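Local coordinates for protein glycerol kinase, putative (Plasmodium falciparum, PDB 2W40) that probably transfers a phosphate from ATP to glycerol, giving sn-glycerol 3-phosphate, at residues 20-23 against 27-30; 83-88 against 271-276; 170-175 against 224-229; 228-233 against 237-242; 261-266 against 468-473. One frame throughout, in Å; residues are numbered along the deposited sequence.

Near the N terminus, contact 1 closes a hairpin between the second and third strands, 15-21 and 27-34, of the N-terminal sheet. Contact 2 opens at 83-88 and reaches across the cleft to 271-276 in the C-terminal domain, a long loop that encloses contacts 3 and 4. Contact 3 brings helix 167-176 against strand 225-228, and contact 4 takes over at the shared Leu228 and Val229 to turn the chain into strand 241-247. Contact 1 meets contact 4 where Phe20 packs on Tyr237. Contact 5 starts before contact 2 has closed, so the two cross; it ties the approach to strand 264-268, beside strand 272-279, to the turn between helix 466-469 and edge strand 472-476.

Contact 1 (20-23 against 27-30); sequences FYDE and IVHS
Phe20 and His29 form an antiparallel hydrogen-bonded pair, after which the register slips by one residue and Tyr21 faces Ile27 as a non-hydrogen-bonded pair. Phe20 N donates to His29 O over 2.8 Å in a nearly straight bond (173°). Phe20 O takes the N-H of Val28 at 2.8 Å and a weak second bond from His29 N at 3.5 Å, so one carbonyl serves two successive amides. The Phe20 and His29 side chains run side by side on one face of the sheet, their ring planes 50° apart. Phe20 CD2 meets the imidazole at its edge, 3.6 Å from His29 ND1. Tyr21 and Ile27 point together to the other face, where Ile27 CG1 comes within 3.4 Å of Tyr21 CE1. The tyrosine suits this place because its ring packs on the isoleucine while its hydroxyl reaches Ser445. Branched Val28 spreads two methyls: CG2, lodged between its own backbone N and carbonyl carbon, lies over the strand near Phe20 CB, while CG1 meets Asp22 CB at 3.8 Å. Helix 49-70 packs against Phe20 and Val28 through Leu67, giving these apolar groups a hydrophobic neighbour. Asp22 OD1 accepts from the backbone N of Asn26 inside the turn. Two residues, Val28 and His29, thus stand opposite Phe20, which defines a classic beta bulge, here near the end of the hairpin joining strands 15-21 and 27-34.

Contact 2 (83-88 against 271-276); sequences NQRETV and GVFLLI
In the cleft between the two actin-like domains of this FGGY kinase, beside the bound glycerol, Arg85 of the N-terminal domain meets Phe273 on a strand of the C-terminal domain. Arg85 NH2 makes the touch, 3.6 Å from Phe273 CD1. The guanidinium presents its edge, its plane 81° from the ring's. With Arg85 CZ 5.4 Å from the ring centroid, the cation-pi attraction is at most weak. A bend at chi3 (-58°) turns the guanidinium at the end of the otherwise extended arginine, and the two side chains slide past each other. An arginine suits this buried place: NH1 pairs its charge with Glu308 of the C-terminal domain and bonds to Gln250 of the N-terminal domain, and Asp248 is a long, weak partner of NE. Arg85 N and Glu86 OE1 hold glycerol hydroxyls, and Thr87 N, bonded to Arg85 O at 2.7 Å, closes a gamma turn centred on Glu86. The contact spans the interdomain cleft that characterises the two-domain fold of the sugar kinase/Hsp70/actin superfamily.

Contact 3 (170-175 against 224-229); sequences WLIFNL and SNFGLV. With EDO (1,2-ethanediol), chain B.
The Phe226 ring meets Ile172 obliquely, with the isoleucine's terminal methyl CD1 lying 3.7 Å from Phe226 CD1. This is helix-on-sheet packing: helix 167-176 lies on a face of the N-terminal domain's mixed sheet, near its edge, where the weakly bonded strand 225-228 is outermost. Ile172 holds CG1 anti to its carbonyl carbon (chi1 -67°), and an extended chi2 carries CD1 to the ring, while its other branch, CG2, sits 3.8 Å from Phe226 O. A long branched aliphatic chain suits the place because it can meet ring and backbone at once; Cys245 and Ile81 of neighbouring strands touch Ile172 as well. The Phe226 carbonyl finds a polar partner in Asn179.

One helical turn later, Leu175 comes beside Val229. Their methyls, Leu175 CD2 and Val229 CG1, are 4.4 Å apart, a loose apolar contact beside which the backbones come closer. Leu175 O, near the end of the helix, also receives backbone bonds from Lys230 and Ser231, so the strand's exit is tied directly to the helix. Between the two pairs stands Gly227, whose backbone angles (phi 120°) would jam any CB against the preceding carbonyl; an ethanediol carbon, C1, lies 3.5 Å from Gly227 CA. The Val229 CA-H points toward the same helix carbonyl, with Val229 CA 3.5 Å from Leu175 O.

Contact 4 (228-233 against 237-242); sequences LVKSEH and YLNIPI. With EDO (1,2-ethanediol), chain B.
Lys230 bends at chi2 (-67°), and this folds the end of a chain that starts away from segment 237-242 back onto Asn239. Lys230 NZ donates to Asn239 OD1 over 2.7 Å, in the carbonyl plane and on a lone pair. On the way, Lys230 CD passes 3.6 Å from Leu238 CD1, so the lysine's methylenes have an apolar partner. Two backbone bonds grip Val229: its N donates to Ile240 O at 3.0 Å, nearly straight, and its O accepts from Asn239 N at 2.8 Å. Asn239 suits the third position of the type II turn from Tyr237 to Ile240, where phi is positive (65°), which asparagine, like glycine, tolerates well. Val229 sends CG1 alongside Tyr237 CB and CG2 across Ile242 CG1 at 4.1 Å. An ethanediol, probably from the crystallisation liquor, has O1 2.9 Å from Leu228 O. The connection leads strand 225-228 into strand 241-247, with Ile79 of strand 74-83 touching Val229 and Ile240, and Tyr237 OH bonded to Met60 O in helix 49-70.

Contact 5 (261-266 against 468-473); sequences EGEAKC and LLRRSD
Glu263 and Arg470 form a long salt bridge, with Glu263 OE2 3.7 Å from Arg470 NH1. The carboxylate oxygen meets the guanidinium at its edge, near its plane, although the two flat groups are turned 35° apart and the side chains cross at about a right angle. Water fills in what the direct approach leaves long. Water 1 donates to Glu263 OE1 at 2.6 Å and accepts from Arg470 NH2 at 2.9 Å, in the plane of the guanidinium. Water 2 lies 3.0 Å from Glu263 OE2 and takes only a weak bond from Arg470 NH1. The pair is therefore partly solvent-mediated, and the attraction is probably screened. Long, flexible residues with charged ends suit such a place: Arg470 runs extended from CG to NE, and its chi4 of -80° turns the guanidinium out of line with that chain, while Glu263 extends beyond CG to meet it. Farther out, Glu263 OE1 also accepts from the Asp260 amide, which fixes the carboxylate from its own loop. Gly262, with a positive phi of 88°, shapes the approach to strand 264-268. Arg470 is the first residue to leave helical geometry after helix 466-469, and the following strand 472-476 is outermost in the C-terminal domain's sheet. The contact is a water-bridged surface ion pair between the residue just before central strand 264-268 and a helix-to-edge-strand connection of the actin-like C-terminal domain.

Contact 1 (20-23 against 27-30)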
# COMPACT_ATOMS: atom_id res chain seq x y z
N PHE C 20 -26.92 8.50 27.58
CA PHE C 20 -28.03 8.97 28.44
C PHE C 20 -28.16 10.47 28.24
O PHE C 20 -27.22 11.22 28.52
CB PHE C 20 -27.83 8.58 29.91
CG PHE C 20 -27.67 7.11 30.12
CD1 PHE C 20 -28.70 6.35 30.59
CD2 PHE C 20 -26.44 6.45 29.79
CE1 PHE C 20 -28.51 4.97 30.80
CE2 PHE C 20 -26.26 5.10 30.03
CZ PHE C 20 -27.33 4.36 30.49
N TYR C 21 -29.31 10.86 27.73
CA TYR C 21 -29.66 12.22 27.49
C TYR C 21 -30.63 12.74 28.54
O TYR C 21 -31.58 12.06 28.90
CB TYR C 21 -30.28 12.43 26.12
CG TYR C 21 -29.33 12.24 24.95
CD1 TYR C 21 -28.71 13.34 24.39
CD2 TYR C 21 -29.19 11.03 24.28
CE1 TYR C 21 -27.86 13.25 23.34
CE2 TYR C 21 -28.30 10.94 23.25
CZ TYR C 21 -27.67 12.07 22.74
OH TYR C 21 -26.82 12.03 21.66
N ASP C 22 -30.37 13.96 29.00
CA ASP C 22 -31.37 14.63 29.84
C ASP C 22 -32.48 15.15 28.87
O ASP C 22 -32.38 15.02 27.68
CB ASP C 22 -30.75 15.74 30.69
CG ASP C 22 -30.33 16.97 29.93
OD1 ASP C 22 -30.71 17.22 28.77
OD2 ASP C 22 -29.63 17.78 30.62
N GLU C 23 -33.54 15.77 29.39
CA GLU C 23 -34.66 16.18 28.57
C GLU C 23 -34.46 17.44 27.78
O GLU C 23 -35.34 17.84 27.02
CB GLU C 23 -35.94 16.17 29.39
CG GLU C 23 -36.23 14.79 29.99
CD GLU C 23 -37.48 14.65 30.81
OE1 GLU C 23 -37.75 15.59 31.55
OE2 GLU C 23 -38.18 13.62 30.71
N ILE C 27 -26.02 15.27 26.82
CA ILE C 27 -25.52 14.04 27.28
C ILE C 27 -25.06 14.09 28.72
O ILE C 27 -24.15 14.92 29.07
CB ILE C 27 -24.32 13.50 26.35
CG1 ILE C 27 -24.81 13.40 24.91
CG2 ILE C 27 -23.79 12.20 26.89
CD1 ILE C 27 -23.68 13.04 23.86
N VAL C 28 -25.68 13.31 29.58
CA VAL C 28 -25.26 13.19 30.97
C VAL C 28 -24.36 12.00 31.29
O VAL C 28 -23.64 11.98 32.27
CB VAL C 28 -26.49 13.28 31.94
CG1 VAL C 28 -27.26 14.67 31.69
CG2 VAL C 28 -27.42 12.02 31.76
N HIS C 29 -24.33 10.97 30.43
CA HIS C 29 -23.34 9.92 30.54
C HIS C 29 -23.29 9.22 29.18
O HIS C 29 -24.32 9.10 28.55
CB HIS C 29 -23.74 8.85 31.57
CG HIS C 29 -22.78 7.70 31.65
ND1 HIS C 29 -23.04 6.46 31.11
CD2 HIS C 29 -21.52 7.64 32.15
CE1 HIS C 29 -21.99 5.68 31.30
NE2 HIS C 29 -21.09 6.35 31.99
N SER C 30 -22.11 8.76 28.80
CA SER C 30 -22.01 7.95 27.58
C SER C 30 -20.78 7.01 27.72
O SER C 30 -19.82 7.30 28.48
CB SER C 30 -21.89 8.81 26.35
OG SER C 30 -20.62 9.40 26.26

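Contact 2 (83-88 against 271-276)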
# COMPACT_ATOMS: atom_id res chain seq x y z
N ASN C 83 -28.91 1.54 14.86
CA ASN C 83 -27.98 0.43 14.56
C ASN C 83 -27.43 0.47 13.17
O ASN C 83 -28.04 1.00 12.27
CB ASN C 83 -28.80 -0.89 14.62
CG ASN C 83 -29.99 -0.86 13.63
OD1 ASN C 83 -31.00 -0.15 13.87
ND2 ASN C 83 -29.93 -1.74 12.52
N GLN C 84 -26.23 -0.09 13.03
CA GLN C 84 -25.65 -0.43 11.76
C GLN C 84 -26.72 -1.25 10.97
O GLN C 84 -27.30 -2.24 11.51
CB GLN C 84 -24.40 -1.31 11.99
CG GLN C 84 -24.56 -2.48 12.92
CD GLN C 84 -23.55 -3.62 12.73
OE1 GLN C 84 -23.08 -3.86 11.61
NE2 GLN C 84 -23.30 -4.37 13.80
N ARG C 85 -27.00 -0.81 9.76
CA ARG C 85 -28.04 -1.36 8.94
C ARG C 85 -27.46 -2.61 8.17
O ARG C 85 -26.24 -2.82 8.19
CB ARG C 85 -28.54 -0.31 8.01
CG ARG C 85 -29.14 0.92 8.74
CD ARG C 85 -29.46 2.14 7.81
NE ARG C 85 -28.23 2.51 7.14
CZ ARG C 85 -28.16 3.27 6.05
NH1 ARG C 85 -29.25 3.89 5.59
NH2 ARG C 85 -27.02 3.37 5.38
N GLU C 86 -28.35 -3.34 7.46
CA GLU C 86 -28.07 -4.42 6.52
C GLU C 86 -27.52 -5.70 7.18
O GLU C 86 -27.84 -6.79 6.78
CB GLU C 86 -27.19 -4.01 5.37
CG GLU C 86 -27.75 -2.90 4.46
CD GLU C 86 -27.36 -1.48 4.89
OE1 GLU C 86 -26.39 -1.32 5.67
OE2 GLU C 86 -27.99 -0.50 4.41
N THR C 87 -26.65 -5.51 8.14
CA THR C 87 -26.07 -6.60 8.91
C THR C 87 -27.23 -7.49 9.37
O THR C 87 -28.26 -7.01 9.84
CB THR C 87 -25.34 -6.03 10.11
OG1 THR C 87 -24.24 -5.25 9.61
CG2 THR C 87 -24.83 -7.16 11.05
N VAL C 88 -27.03 -8.81 9.21
CA VAL C 88 -28.15 -9.77 9.39
C VAL C 88 -27.69 -10.95 10.27
O VAL C 88 -26.55 -11.46 10.15
CB VAL C 88 -28.83 -10.19 8.05
CG1 VAL C 88 -27.83 -10.96 7.21
CG2 VAL C 88 -30.12 -10.98 8.29
N GLY C 271 -18.37 3.94 7.61
CA GLY C 271 -18.54 4.39 6.21
C GLY C 271 -18.94 5.85 6.18
O GLY C 271 -19.05 6.49 7.21
N VAL C 272 -19.25 6.36 5.00
CA VAL C 272 -19.74 7.69 4.83
C VAL C 272 -21.09 7.53 4.12
O VAL C 272 -21.21 6.81 3.12
CB VAL C 272 -18.77 8.55 4.02
CG1 VAL C 272 -19.43 9.91 3.60
CG2 VAL C 272 -17.50 8.71 4.94
N PHE C 273 -22.12 8.22 4.61
CA PHE C 273 -23.49 8.08 4.08
C PHE C 273 -24.15 9.45 3.91
O PHE C 273 -24.37 10.15 4.87
CB PHE C 273 -24.32 7.19 4.98
CG PHE C 273 -23.66 5.85 5.20
CD1 PHE C 273 -23.86 4.82 4.29
CD2 PHE C 273 -22.77 5.64 6.20
CE1 PHE C 273 -23.17 3.63 4.41
CE2 PHE C 273 -22.19 4.39 6.34
CZ PHE C 273 -22.37 3.45 5.40
N LEU C 274 -24.48 9.79 2.66
CA LEU C 274 -25.17 11.04 2.33
C LEU C 274 -26.62 10.67 2.06
O LEU C 274 -26.89 9.84 1.17
CB LEU C 274 -24.52 11.69 1.12
CG LEU C 274 -24.93 13.19 0.87
CD1 LEU C 274 -23.92 13.89 0.01
CD2 LEU C 274 -26.25 13.16 0.20
N LEU C 275 -27.56 11.32 2.78
CA LEU C 275 -28.95 11.20 2.47
C LEU C 275 -29.56 12.55 2.18
O LEU C 275 -29.30 13.55 2.90
CB LEU C 275 -29.74 10.54 3.59
CG LEU C 275 -29.52 9.00 3.73
CD1 LEU C 275 -28.24 8.65 4.50
CD2 LEU C 275 -30.75 8.33 4.40
N ILE C 276 -30.38 12.57 1.16
CA ILE C 276 -31.21 13.77 0.88
C ILE C 276 -32.67 13.44 1.05
O ILE C 276 -33.14 12.46 0.47
CB ILE C 276 -30.91 14.36 -0.55
CG1 ILE C 276 -31.67 15.71 -0.73
CG2 ILE C 276 -31.13 13.34 -1.69
CD1 ILE C 276 -31.11 16.64 -1.88

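Contact 3 (170-175 against 224-229)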
# COMPACT_ATOMS: atom_id res chain seq x y z
N TRP C 170 -32.55 -7.88 16.60
CA TRP C 170 -31.77 -8.69 17.51
C TRP C 170 -31.79 -8.03 18.96
O TRP C 170 -32.02 -8.70 19.98
CB TRP C 170 -30.37 -8.85 16.95
CG TRP C 170 -29.38 -9.58 17.79
CD1 TRP C 170 -28.21 -9.07 18.30
CD2 TRP C 170 -29.46 -10.95 18.28
NE1 TRP C 170 -27.53 -10.04 19.04
CE2 TRP C 170 -28.28 -11.19 19.07
CE3 TRP C 170 -30.42 -11.96 18.14
CZ2 TRP C 170 -28.00 -12.43 19.67
CZ3 TRP C 170 -30.16 -13.19 18.72
CH2 TRP C 170 -28.96 -13.43 19.48
N LEU C 171 -31.49 -6.76 19.01
CA LEU C 171 -31.44 -6.07 20.29
C LEU C 171 -32.80 -6.10 20.98
O LEU C 171 -32.90 -6.36 22.16
CB LEU C 171 -30.92 -4.64 20.08
CG LEU C 171 -29.45 -4.37 20.13
CD1 LEU C 171 -28.55 -5.42 19.49
CD2 LEU C 171 -29.08 -2.91 19.81
N ILE C 172 -33.86 -5.80 20.25
CA ILE C 172 -35.20 -5.73 20.84
C ILE C 172 -35.64 -7.14 21.29
O ILE C 172 -36.14 -7.31 22.42
CB ILE C 172 -36.23 -5.12 19.80
CG1 ILE C 172 -35.91 -3.60 19.50
CG2 ILE C 172 -37.67 -5.41 20.27
CD1 ILE C 172 -36.76 -3.08 18.27
N PHE C 173 -35.33 -8.15 20.48
CA PHE C 173 -35.66 -9.53 20.84
C PHE C 173 -35.01 -9.92 22.15
O PHE C 173 -35.67 -10.48 23.04
CB PHE C 173 -35.20 -10.42 19.70
CG PHE C 173 -35.42 -11.86 19.93
CD1 PHE C 173 -36.59 -12.44 19.45
CD2 PHE C 173 -34.51 -12.59 20.71
CE1 PHE C 173 -36.82 -13.81 19.70
CE2 PHE C 173 -34.72 -14.01 20.90
CZ PHE C 173 -35.87 -14.58 20.39
N ASN C 174 -33.74 -9.60 22.32
CA ASN C 174 -33.09 -9.96 23.55
C ASN C 174 -33.55 -9.15 24.73
O ASN C 174 -33.80 -9.67 25.78
CB ASN C 174 -31.58 -9.90 23.38
CG ASN C 174 -31.03 -11.01 22.56
OD1 ASN C 174 -30.65 -10.85 21.40
ND2 ASN C 174 -30.89 -12.13 23.16
N LEU C 175 -33.66 -7.85 24.55
CA LEU C 175 -34.08 -6.95 25.70
C LEU C 175 -35.48 -7.26 26.25
O LEU C 175 -35.72 -7.21 27.46
CB LEU C 175 -34.00 -5.48 25.33
CG LEU C 175 -32.58 -4.92 25.24
CD1 LEU C 175 -32.63 -3.58 24.46
CD2 LEU C 175 -31.98 -4.79 26.70
N SER C 224 -42.95 3.98 18.39
CA SER C 224 -43.90 2.87 18.57
C SER C 224 -43.70 2.19 19.91
O SER C 224 -42.79 2.49 20.60
CB SER C 224 -43.80 1.88 17.36
OG SER C 224 -45.01 1.09 17.25
N ASN C 225 -44.57 1.27 20.28
CA ASN C 225 -44.39 0.42 21.44
C ASN C 225 -43.66 -0.82 20.97
O ASN C 225 -44.28 -1.72 20.43
CB ASN C 225 -45.72 0.04 22.01
CG ASN C 225 -45.59 -0.75 23.32
OD1 ASN C 225 -44.50 -1.04 23.73
ND2 ASN C 225 -46.73 -1.03 24.02
N PHE C 226 -42.36 -0.81 21.15
CA PHE C 226 -41.53 -1.98 20.86
C PHE C 226 -41.44 -3.02 21.98
O PHE C 226 -40.88 -4.11 21.78
CB PHE C 226 -40.14 -1.55 20.40
CG PHE C 226 -40.11 -0.82 19.10
CD1 PHE C 226 -40.09 -1.50 17.87
CD2 PHE C 226 -40.17 0.58 19.07
CE1 PHE C 226 -40.17 -0.78 16.67
CE2 PHE C 226 -40.17 1.26 17.89
CZ PHE C 226 -40.21 0.61 16.71
N GLY C 227 -42.00 -2.67 23.16
CA GLY C 227 -42.03 -3.54 24.28
C GLY C 227 -41.34 -3.03 25.47
O GLY C 227 -40.69 -2.03 25.47
N LEU C 228 -41.46 -3.84 26.47
CA LEU C 228 -40.89 -3.65 27.79
C LEU C 228 -39.61 -4.43 27.93
O LEU C 228 -39.50 -5.60 27.60
CB LEU C 228 -41.85 -4.13 28.88
CG LEU C 228 -43.21 -3.55 29.10
CD1 LEU C 228 -44.02 -4.36 30.17
CD2 LEU C 228 -43.19 -2.00 29.38
N VAL C 229 -38.59 -3.80 28.48
CA VAL C 229 -37.37 -4.51 28.87
C VAL C 229 -37.74 -5.50 30.00
O VAL C 229 -38.33 -5.10 31.07
CB VAL C 229 -36.22 -3.60 29.34
CG1 VAL C 229 -35.03 -4.41 29.80
CG2 VAL C 229 -35.85 -2.63 28.15
C1 EDO B . -42.35 -6.61 25.87
O1 EDO B . -41.46 -7.55 26.88
C2 EDO B . -43.86 -6.61 25.81
O2 EDO B . -44.64 -5.42 26.20

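Contact 4 (228-233 against 237-242)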
# COMPACT_ATOMS: atom_id res chain seq x y z
N LEU C 228 -41.46 -3.84 26.47
CA LEU C 228 -40.89 -3.65 27.79
C LEU C 228 -39.61 -4.43 27.93
O LEU C 228 -39.50 -5.60 27.60
CB LEU C 228 -41.85 -4.13 28.88
CG LEU C 228 -43.21 -3.55 29.10
CD1 LEU C 228 -44.02 -4.36 30.17
CD2 LEU C 228 -43.19 -2.00 29.38
N VAL C 229 -38.59 -3.80 28.48
CA VAL C 229 -37.37 -4.51 28.87
C VAL C 229 -37.74 -5.50 30.00
O VAL C 229 -38.33 -5.10 31.07
CB VAL C 229 -36.22 -3.60 29.34
CG1 VAL C 229 -35.03 -4.41 29.80
CG2 VAL C 229 -35.85 -2.63 28.15
N LYS C 230 -37.34 -6.77 29.76
CA LYS C 230 -37.52 -7.82 30.69
C LYS C 230 -36.27 -8.65 30.94
O LYS C 230 -36.30 -9.55 31.84
CB LYS C 230 -38.66 -8.77 30.27
CG LYS C 230 -40.03 -8.13 30.17
CD LYS C 230 -40.55 -7.69 31.55
CE LYS C 230 -42.11 -7.60 31.69
NZ LYS C 230 -42.62 -7.33 33.10
N SER C 231 -35.20 -8.43 30.16
CA SER C 231 -34.02 -9.24 30.31
C SER C 231 -33.43 -9.22 31.71
O SER C 231 -33.11 -8.17 32.26
CB SER C 231 -32.90 -8.96 29.30
OG SER C 231 -31.74 -9.71 29.59
N GLU C 232 -33.16 -10.42 32.22
CA GLU C 232 -32.58 -10.53 33.57
C GLU C 232 -31.14 -10.01 33.66
O GLU C 232 -30.59 -9.78 34.78
CB GLU C 232 -32.62 -12.01 33.99
CG GLU C 232 -31.83 -12.92 32.98
CD GLU C 232 -32.65 -13.37 31.67
OE1 GLU C 232 -33.87 -13.02 31.52
OE2 GLU C 232 -32.02 -14.09 30.79
N HIS C 233 -30.50 -9.79 32.50
CA HIS C 233 -29.18 -9.20 32.48
C HIS C 233 -29.12 -7.75 32.81
O HIS C 233 -28.04 -7.32 33.05
CB HIS C 233 -28.49 -9.43 31.13
CG HIS C 233 -28.37 -10.86 30.77
ND1 HIS C 233 -27.56 -11.74 31.47
CD2 HIS C 233 -29.04 -11.59 29.86
CE1 HIS C 233 -27.69 -12.95 30.92
NE2 HIS C 233 -28.59 -12.87 29.94
N TYR C 237 -33.41 -2.00 34.56
CA TYR C 237 -34.22 -1.55 33.40
C TYR C 237 -35.57 -2.26 33.24
O TYR C 237 -36.27 -2.03 32.28
CB TYR C 237 -33.40 -1.72 32.17
CG TYR C 237 -32.21 -0.80 32.12
CD1 TYR C 237 -32.29 0.41 31.41
CD2 TYR C 237 -31.01 -1.16 32.70
CE1 TYR C 237 -31.18 1.25 31.32
CE2 TYR C 237 -29.91 -0.38 32.60
CZ TYR C 237 -29.98 0.87 31.91
OH TYR C 237 -28.88 1.73 31.74
N LEU C 238 -35.91 -3.10 34.22
CA LEU C 238 -37.15 -3.82 34.21
C LEU C 238 -38.34 -2.88 33.96
O LEU C 238 -38.55 -1.89 34.68
CB LEU C 238 -37.37 -4.61 35.47
CG LEU C 238 -38.69 -5.44 35.49
CD1 LEU C 238 -38.72 -6.61 34.48
CD2 LEU C 238 -38.93 -5.87 37.01
N ASN C 239 -39.17 -3.22 32.94
CA ASN C 239 -40.35 -2.49 32.56
C ASN C 239 -40.18 -1.06 32.01
O ASN C 239 -41.15 -0.31 31.87
CB ASN C 239 -41.42 -2.50 33.64
CG ASN C 239 -41.98 -3.84 33.94
OD1 ASN C 239 -42.04 -4.71 33.04
ND2 ASN C 239 -42.36 -4.07 35.19
N ILE C 240 -38.95 -0.75 31.62
CA ILE C 240 -38.67 0.47 30.88
C ILE C 240 -39.03 0.18 29.43
O ILE C 240 -38.59 -0.85 28.90
CB ILE C 240 -37.20 0.85 31.00
CG1 ILE C 240 -36.82 1.17 32.46
CG2 ILE C 240 -36.87 2.02 30.17
CD1 ILE C 240 -37.67 2.25 33.13
N PRO C 241 -39.81 1.08 28.77
CA PRO C 241 -40.28 0.81 27.39
C PRO C 241 -39.25 1.24 26.31
O PRO C 241 -38.53 2.21 26.48
CB PRO C 241 -41.50 1.68 27.28
CG PRO C 241 -41.12 2.90 28.09
CD PRO C 241 -40.29 2.42 29.22
N ILE C 242 -39.22 0.48 25.23
CA ILE C 242 -38.43 0.75 24.06
C ILE C 242 -39.44 1.41 23.12
O ILE C 242 -40.44 0.78 22.69
CB ILE C 242 -37.85 -0.55 23.42
CG1 ILE C 242 -36.90 -1.24 24.41
CG2 ILE C 242 -37.14 -0.19 22.10
CD1 ILE C 242 -36.52 -2.72 24.01
C1 EDO B . -42.35 -6.61 25.87
O1 EDO B . -41.46 -7.55 26.88
C2 EDO B . -43.86 -6.61 25.81
O2 EDO B . -44.64 -5.42 26.20

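Contact 5 (261-266 against 468-473)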
# COMPACT_ATOMS: atom_id res chain seq x y z
N GLU C 261 -38.02 18.66 2.36
CA GLU C 261 -37.61 18.25 1.04
C GLU C 261 -36.40 19.08 0.56
O GLU C 261 -36.37 20.36 0.67
CB GLU C 261 -38.82 18.38 0.12
CG GLU C 261 -38.70 17.77 -1.17
CD GLU C 261 -39.99 17.86 -1.92
OE1 GLU C 261 -41.13 18.07 -1.31
OE2 GLU C 261 -39.88 17.69 -3.15
N GLY C 262 -35.39 18.36 0.04
CA GLY C 262 -34.16 18.90 -0.44
C GLY C 262 -33.01 19.10 0.53
O GLY C 262 -31.91 19.41 0.12
N GLU C 263 -33.28 19.00 1.80
CA GLU C 263 -32.27 19.06 2.77
C GLU C 263 -31.49 17.74 2.76
O GLU C 263 -32.11 16.63 2.62
CB GLU C 263 -32.79 19.29 4.15
CG GLU C 263 -33.47 20.68 4.42
CD GLU C 263 -33.68 20.90 5.89
OE1 GLU C 263 -34.67 20.38 6.45
OE2 GLU C 263 -32.75 21.52 6.53
N ALA C 264 -30.19 17.90 2.99
CA ALA C 264 -29.19 16.79 2.89
C ALA C 264 -28.19 16.79 4.02
O ALA C 264 -27.74 17.84 4.46
CB ALA C 264 -28.46 16.82 1.64
N LYS C 265 -27.80 15.59 4.46
CA LYS C 265 -26.73 15.44 5.46
C LYS C 265 -25.74 14.39 4.96
O LYS C 265 -26.07 13.52 4.16
CB LYS C 265 -27.25 15.10 6.80
CG LYS C 265 -27.90 13.66 6.89
CD LYS C 265 -26.85 12.61 7.37
CE LYS C 265 -27.38 11.19 7.35
NZ LYS C 265 -26.26 10.25 7.35
N CYS C 266 -24.57 14.43 5.54
CA CYS C 266 -23.53 13.44 5.32
C CYS C 266 -22.88 13.08 6.64
O CYS C 266 -22.42 13.97 7.36
CB CYS C 266 -22.54 13.95 4.32
SG CYS C 266 -21.32 12.72 3.88
N LEU C 468 -32.99 23.53 18.60
CA LEU C 468 -31.97 22.73 19.31
C LEU C 468 -31.12 21.84 18.39
O LEU C 468 -29.89 21.87 18.37
CB LEU C 468 -32.73 21.83 20.30
CG LEU C 468 -32.35 21.71 21.76
CD1 LEU C 468 -33.44 20.90 22.53
CD2 LEU C 468 -31.02 21.10 21.88
N LEU C 469 -31.80 21.06 17.58
CA LEU C 469 -31.11 20.20 16.69
C LEU C 469 -30.30 20.99 15.62
O LEU C 469 -29.16 20.72 15.41
CB LEU C 469 -32.10 19.25 16.04
CG LEU C 469 -32.89 18.32 17.01
CD1 LEU C 469 -34.08 17.59 16.27
CD2 LEU C 469 -32.01 17.40 17.84
N ARG C 470 -30.85 22.00 15.01
CA ARG C 470 -30.11 22.62 13.88
C ARG C 470 -28.75 23.33 14.19
O ARG C 470 -28.13 23.86 13.27
CB ARG C 470 -31.01 23.54 13.12
CG ARG C 470 -32.18 22.88 12.52
CD ARG C 470 -33.02 23.97 12.00
NE ARG C 470 -34.43 23.68 11.79
CZ ARG C 470 -34.91 23.04 10.73
NH1 ARG C 470 -34.09 22.47 9.84
NH2 ARG C 470 -36.23 22.91 10.63
N ARG C 471 -28.24 23.26 15.42
CA ARG C 471 -27.07 24.01 15.76
C ARG C 471 -25.86 23.54 15.03
O ARG C 471 -25.72 22.32 14.81
CB ARG C 471 -26.74 23.84 17.20
CG ARG C 471 -27.78 24.59 18.02
CD ARG C 471 -27.48 24.38 19.41
NE ARG C 471 -28.54 24.95 20.20
CZ ARG C 471 -28.82 24.57 21.44
NH1 ARG C 471 -28.12 23.57 22.04
NH2 ARG C 471 -29.81 25.18 22.09
N SER C 472 -24.98 24.51 14.68
CA SER C 472 -23.73 24.19 14.02
C SER C 472 -22.52 24.90 14.69
O SER C 472 -22.65 26.00 15.27
CB SER C 472 -23.85 24.58 12.56
OG SER C 472 -23.89 25.94 12.39
N ASP C 473 -21.36 24.33 14.56
CA ASP C 473 -20.17 24.96 15.12
C ASP C 473 -19.00 25.32 14.16
O ASP C 473 -18.03 25.95 14.55
CB ASP C 473 -19.67 24.19 16.31
CG ASP C 473 -18.94 22.98 15.94
OD1 ASP C 473 -19.18 22.48 14.84
OD2 ASP C 473 -18.08 22.56 16.76
O HOH W 1 -36.24 20.98 8.47
O HOH W 2 -31.48 21.11 9.18